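Local coordinates for odorant Binding Protein from Varroa destructor, form P2<1> (Varroa destructor, PDB 7NZA) that probably binds and carries small odorant or other semiochemical molecules in a wide, open internal cavity framed by helices, at residues I16-C21 against C141-M146; E22-S27 against K94-E99. One frame throughout, in Å; residues are numbered along the deposited sequence.

Contact 1. Residues I16-C21 against C141-M146; sequences IEWGKC and CGIKVM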
loop_
_atom_site.group_PDB
_atom_site.type_symbol
_atom_site.label_atom_id
_atom_site.label_comp_id
_atom_site.label_asym_id
_atom_site.label_seq_id
_atom_site.Cartn_x
_atom_site.Cartn_y
_atom_site.Cartn_z
ATOM N N ILE A 16 5.931 -1.597 -7.739
ATOM C CA ILE A 16 7.118 -0.747 -7.917
ATOM C C ILE A 16 8.104 -1.475 -8.798
ATOM O O ILE A 16 8.378 -2.664 -8.526
ATOM C CB ILE A 16 7.749 -0.402 -6.583
ATOM C CG1 ILE A 16 6.731 0.365 -5.776
ATOM C CG2 ILE A 16 9.012 0.374 -6.823
ATOM C CD1 ILE A 16 7.274 0.762 -4.395
ATOM N N GLU A 17 8.664 -0.766 -9.752
ATOM C CA GLU A 17 9.889 -1.157 -10.441
ATOM C C GLU A 17 11.049 -0.373 -9.861
ATOM O O GLU A 17 11.000 0.856 -9.814
ATOM C CB GLU A 17 9.770 -0.957 -11.931
ATOM C CG GLU A 17 8.774 -1.899 -12.546
ATOM C CD GLU A 17 8.901 -1.932 -14.046
ATOM O OE1 GLU A 17 8.064 -1.455 -14.678
ATOM O OE2 GLU A 17 9.795 -2.609 -14.570
ATOM N N TRP A 18 12.069 -1.051 -9.417
ATOM C CA TRP A 18 13.146 -0.492 -8.610
ATOM C C TRP A 18 14.287 0.064 -9.455
ATOM O O TRP A 18 15.204 0.611 -8.860
ATOM C CB TRP A 18 13.602 -1.557 -7.615
ATOM C CG TRP A 18 12.541 -1.798 -6.576
ATOM C CD1 TRP A 18 11.578 -2.759 -6.603
ATOM C CD2 TRP A 18 12.279 -0.968 -5.424
ATOM N NE1 TRP A 18 10.737 -2.584 -5.532
ATOM C CE2 TRP A 18 11.120 -1.500 -4.812
ATOM C CE3 TRP A 18 12.888 0.144 -4.866
ATOM C CZ2 TRP A 18 10.612 -0.943 -3.629
ATOM C CZ3 TRP A 18 12.375 0.669 -3.724
ATOM C CH2 TRP A 18 11.241 0.135 -3.117
ATOM N N GLY A 19 14.243 -0.111 -10.772
ATOM C CA GLY A 19 15.272 0.509 -11.611
ATOM C C GLY A 19 16.668 0.007 -11.268
ATOM O O GLY A 19 16.947 -1.181 -11.151
ATOM N N LYS A 20 17.543 0.937 -10.993
ATOM C CA LYS A 20 18.979 0.771 -10.635
ATOM C C LYS A 20 19.148 0.464 -9.155
ATOM O O LYS A 20 20.310 0.438 -8.674
ATOM C CB LYS A 20 19.818 1.998 -11.049
ATOM C CG LYS A 20 19.754 2.320 -12.534
ATOM C CD LYS A 20 20.651 3.470 -13.000
ATOM C CE LYS A 20 20.699 4.624 -12.020
ATOM N NZ LYS A 20 21.456 5.787 -12.546
ATOM N N CYS A 21 18.058 0.376 -8.374
ATOM C CA CYS A 21 18.131 0.418 -6.907
ATOM C C CYS A 21 17.280 -0.682 -6.264
ATOM O O CYS A 21 16.558 -0.410 -5.342
ATOM C CB CYS A 21 17.702 1.812 -6.464
ATOM S SG CYS A 21 18.838 3.080 -7.050
ATOM N N CYS A 141 17.367 6.704 -9.377
ATOM C CA CYS A 141 17.310 5.229 -9.523
ATOM C C CYS A 141 16.486 4.818 -10.741
ATOM O O CYS A 141 16.534 3.659 -11.111
ATOM C CB CYS A 141 16.689 4.649 -8.272
ATOM S SG CYS A 141 17.741 4.764 -6.810
ATOM N N GLY A 142 15.665 5.707 -11.260
ATOM C CA GLY A 142 14.647 5.326 -12.271
ATOM C C GLY A 142 13.539 4.472 -11.719
ATOM O O GLY A 142 13.097 3.513 -12.394
ATOM N N ILE A 143 13.116 4.734 -10.497
ATOM C CA ILE A 143 12.028 3.969 -9.864
ATOM C C ILE A 143 10.695 4.439 -10.391
ATOM O O ILE A 143 10.470 5.653 -10.555
ATOM C CB ILE A 143 12.055 4.110 -8.346
ATOM C CG1 ILE A 143 13.296 3.407 -7.809
ATOM C CG2 ILE A 143 10.781 3.641 -7.702
ATOM C CD1 ILE A 143 13.635 3.767 -6.370
ATOM N N LYS A 144 9.799 3.494 -10.712
ATOM C CA LYS A 144 8.403 3.809 -11.074
ATOM C C LYS A 144 7.480 3.174 -10.035
ATOM O O LYS A 144 7.674 2.044 -9.675
ATOM C CB LYS A 144 8.058 3.304 -12.471
ATOM C CG LYS A 144 8.789 4.016 -13.596
ATOM C CD LYS A 144 8.426 3.461 -14.972
ATOM C CE LYS A 144 8.984 2.070 -15.187
ATOM N NZ LYS A 144 8.716 1.479 -16.522
ATOM N N VAL A 145 6.515 3.938 -9.593
ATOM C CA VAL A 145 5.552 3.449 -8.577
ATOM C C VAL A 145 4.157 3.592 -9.170
ATOM O O VAL A 145 3.804 4.645 -9.593
ATOM C CB VAL A 145 5.670 4.256 -7.265
ATOM C CG1 VAL A 145 4.688 3.789 -6.199
ATOM C CG2 VAL A 145 7.087 4.246 -6.738
ATOM N N MET A 146 3.359 2.538 -9.067
ATOM C CA MET A 146 1.979 2.600 -9.589
ATOM C C MET A 146 1.117 3.388 -8.606
ATOM O O MET A 146 1.295 3.221 -7.399
ATOM C CB MET A 146 1.390 1.198 -9.719
ATOM C CG MET A 146 0.195 1.139 -10.634
ATOM S SD MET A 146 -0.547 -0.502 -10.639
ATOM C CE MET A 146 -1.350 -0.401 -9.054
#
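The indole of Trp-18 has Ile-16 CG2 over one face, 3.5 Å above the plane and offset toward the rim, while Ile-143 CD1 approaches CE3 obliquely at 4.0 Å. Ile-143 places CG1 beside its backbone N (chi1 -68°), which carries CD1 to the indole and leaves CG2 against Ile-16 CG2, 3.8 Å away. Cut back to an alanine, Ile-143 would lose CD1 from Trp-18 CE3 and CG2 from Ile-16, and is likely to leave the indole freer to turn. In the backbone, Glu-17 and Lys-144 form the antiparallel hydrogen-bonded pair, each N hydrogen-bonded to the other's O at 3.0 Å. Their side chains run alongside each other on the face away from Ile-16 and Val-145, ending in a long salt bridge, OE1 of Glu-17 to NZ of Lys-144 at 3.5 Å; both ends also hydrogen-bond the backbone of Leu-47 of the second subunit. Past the ladder, Lys-20 N, in the type II' turn begun by Trp-18, donates a nearly straight hydrogen bond (179°) to Cys-141 O at 2.9 Å, and the Cys-21–Cys-141 disulfide joins the segments covalently. This ribbon ties the segment leading to helix 28-44 to the end of helix 122-141, with Val-100 of helix 98-118 against Lys-20 and Cys-21.

Contact 2. Residues E22-S27 against K94-E99; sequences EQLKPS and KKLDSE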
loop_
_atom_site.group_PDB
_atom_site.type_symbol
_atom_site.label_atom_id
_atom_site.label_comp_id
_atom_site.label_asym_id
_atom_site.label_seq_id
_atom_site.Cartn_x
_atom_site.Cartn_y
_atom_site.Cartn_z
ATOM N N GLU A 22 17.446 -1.916 -6.727
ATOM C CA GLU A 22 16.760 -3.083 -6.155
ATOM C C GLU A 22 17.093 -3.194 -4.673
ATOM O O GLU A 22 16.237 -3.693 -3.911
ATOM C CB GLU A 22 17.164 -4.336 -6.916
ATOM C CG GLU A 22 16.539 -4.458 -8.286
ATOM C CD GLU A 22 15.056 -4.837 -8.342
ATOM O OE1 GLU A 22 14.488 -5.330 -7.346
ATOM O OE2 GLU A 22 14.489 -4.686 -9.442
ATOM N N GLN A 23 18.242 -2.708 -4.233
ATOM C CA GLN A 23 18.635 -2.799 -2.803
ATOM C C GLN A 23 17.668 -2.039 -1.909
ATOM O O GLN A 23 17.691 -2.228 -0.702
ATOM C CB GLN A 23 20.038 -2.230 -2.594
ATOM C CG GLN A 23 21.133 -3.042 -3.297
ATOM C CD GLN A 23 21.327 -2.647 -4.726
ATOM O OE1 GLN A 23 20.650 -1.819 -5.349
ATOM N NE2 GLN A 23 22.376 -3.249 -5.303
ATOM N N LEU A 24 16.885 -1.111 -2.449
ATOM C CA LEU A 24 15.984 -0.307 -1.579
ATOM C C LEU A 24 14.649 -1.003 -1.307
ATOM O O LEU A 24 13.851 -0.466 -0.544
ATOM C CB LEU A 24 15.771 1.062 -2.217
ATOM C CG LEU A 24 17.030 1.909 -2.373
ATOM C CD1 LEU A 24 16.709 3.307 -2.927
ATOM C CD2 LEU A 24 17.792 2.035 -1.067
ATOM N N LYS A 25 14.382 -2.087 -2.006
ATOM C CA LYS A 25 13.094 -2.788 -1.786
ATOM C C LYS A 25 13.075 -3.279 -0.345
ATOM O O LYS A 25 14.005 -3.974 0.057
ATOM C CB LYS A 25 12.998 -3.913 -2.792
ATOM C CG LYS A 25 11.737 -4.770 -2.682
ATOM C CD LYS A 25 11.997 -5.948 -3.602
ATOM C CE LYS A 25 10.836 -6.793 -4.014
ATOM N NZ LYS A 25 11.229 -7.644 -5.185
ATOM N N PRO A 26 12.008 -2.983 0.415
ATOM C CA PRO A 26 11.934 -3.505 1.778
ATOM C C PRO A 26 11.867 -5.048 1.776
ATOM O O PRO A 26 11.204 -5.643 0.947
ATOM C CB PRO A 26 10.647 -2.891 2.348
ATOM C CG PRO A 26 10.319 -1.693 1.460
ATOM C CD PRO A 26 10.880 -2.090 0.109
ATOM N N SER A 27 12.561 -5.618 2.715
ATOM C CA SER A 27 12.400 -7.075 2.923
ATOM C C SER A 27 11.016 -7.388 3.529
ATOM O O SER A 27 10.390 -6.513 4.158
ATOM C CB SER A 27 13.510 -7.601 3.807
ATOM O OG SER A 27 13.359 -7.063 5.112
ATOM N N LYS A 94 22.466 0.129 2.753
ATOM C CA LYS A 94 21.722 -0.571 1.683
ATOM C C LYS A 94 22.704 -1.145 0.661
ATOM O O LYS A 94 22.259 -1.953 -0.187
ATOM C CB LYS A 94 20.784 0.434 1.003
ATOM C CG LYS A 94 19.704 1.033 1.895
ATOM C CD LYS A 94 18.730 -0.011 2.378
ATOM C CE LYS A 94 17.510 0.604 3.024
ATOM N NZ LYS A 94 16.574 -0.466 3.438
ATOM N N LYS A 95 23.916 -0.626 0.583
ATOM C CA LYS A 95 24.916 -1.148 -0.367
ATOM C C LYS A 95 24.460 -0.972 -1.804
ATOM O O LYS A 95 24.554 -1.895 -2.626
ATOM C CB LYS A 95 25.265 -2.608 -0.018
ATOM C CG LYS A 95 25.923 -2.772 1.347
ATOM C CD LYS A 95 27.021 -1.762 1.567
ATOM C CE LYS A 95 28.372 -2.208 2.081
ATOM N NZ LYS A 95 29.308 -1.054 2.078
ATOM N N LEU A 96 24.007 0.237 -2.122
ATOM C CA LEU A 96 23.704 0.647 -3.512
ATOM C C LEU A 96 24.994 0.556 -4.337
ATOM O O LEU A 96 26.100 0.748 -3.777
ATOM C CB LEU A 96 23.183 2.100 -3.480
ATOM C CG LEU A 96 21.785 2.282 -2.885
ATOM C CD1 LEU A 96 21.491 3.778 -2.653
ATOM C CD2 LEU A 96 20.688 1.667 -3.777
ATOM N N ASP A 97 24.851 0.539 -5.639
ATOM C CA ASP A 97 26.017 0.708 -6.550
ATOM C C ASP A 97 26.687 2.043 -6.240
ATOM O O ASP A 97 25.982 3.034 -5.943
ATOM C CB ASP A 97 25.512 0.561 -7.984
ATOM C CG ASP A 97 25.035 -0.862 -8.316
ATOM O OD1 ASP A 97 25.357 -1.806 -7.577
ATOM O OD2 ASP A 97 24.277 -1.034 -9.291
ATOM N N SER A 98 28.011 2.114 -6.311
ATOM C CA SER A 98 28.781 3.279 -5.804
ATOM C C SER A 98 28.293 4.591 -6.436
ATOM O O SER A 98 28.215 5.594 -5.671
ATOM C CB SER A 98 30.283 3.084 -5.982
ATOM O OG SER A 98 30.698 1.934 -5.264
ATOM N N GLU A 99 28.037 4.632 -7.747
ATOM C CA GLU A 99 27.732 5.917 -8.439
ATOM C C GLU A 99 26.357 6.382 -7.907
ATOM O O GLU A 99 26.181 7.581 -7.626
ATOM C CB GLU A 99 27.656 5.786 -9.967
HETATM O O HOH W 1 22.173 0.176 -6.691
HETATM O O HOH W 2 16.055 -2.535 1.539
#
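Lys-94 meets Leu-24 and Gln-23 with the stem of its side chain: CG lies 3.7 Å from Leu-24 CD2, the two chains crossing at about a right angle. A bend at chi2 (-64°) turns the otherwise extended chain along the 22-27 segment, with CD passing Gln-23 O. There Lys-94 NZ donates to a water at 2.9 Å, and this water in turn donates to Gln-23 O and Lys-25 O, so the ammonium grips two backbone carbonyls indirectly. The carbonyl of Lys-94 faces Gln-23, whose CB sits 3.3 Å from Lys-94 O. Lys-95, with positive phi as the chain leaves helix 84-93, contributes its backbone O, 3.7 Å from Gln-23 CG. The end of the Leu-96 side chain comes close, its CD2 packing 3.9 Å from Leu-24 CG and also lying beside Gln-23 OE1. At Asp-97 the backbone takes over: its N donates to a second water, which donates to Gln-23 OE1 at 2.8 Å, giving the amide oxygen a water-borne link to Asp-97 N. The carboxylate of Asp-97 stands steeply to the Gln-23 amide, the planes 78° apart, with no direct bond. No hydrogen bond joins the segments directly; packing of Gln-23, Leu-24, the Lys-94 stem and Leu-96, with two water bridges, holds them. The 94-99 segment links helix 84-93 to helix 98-118, Asp-97 occupying the N-cap position of the latter though its carboxylate makes no capping bond. Facing it, the 3-10 turn at 22-24 leads into helix 28-44, where Ser-27 OG caps Glu-30 N and Glu-30 touches Lys-94.

Neither contact lies in the deep core: contact 1 is a surface ribbon, contact 2 a partly buried junction, their centres 11 Å apart on one side of the chain. Contact 2 is nested within the loop that contact 1 closes. Contact 1 relies on direct backbone pairing and a covalent disulfide, whereas contact 2 uses side-chain packing and water bridges between irregular segments. Trp-18 of contact 1 packs on contact 2, its CZ2 3.6 Å from Lys-25 CA, and Cys-21 SG lies 4.0 Å from Leu-96 CD2. Both contacts touch the second subunit, and Ile-16 and Leu-24 each lie near a bound buffer molecule, probably from the crystallisation liquor, which may mark a pocket.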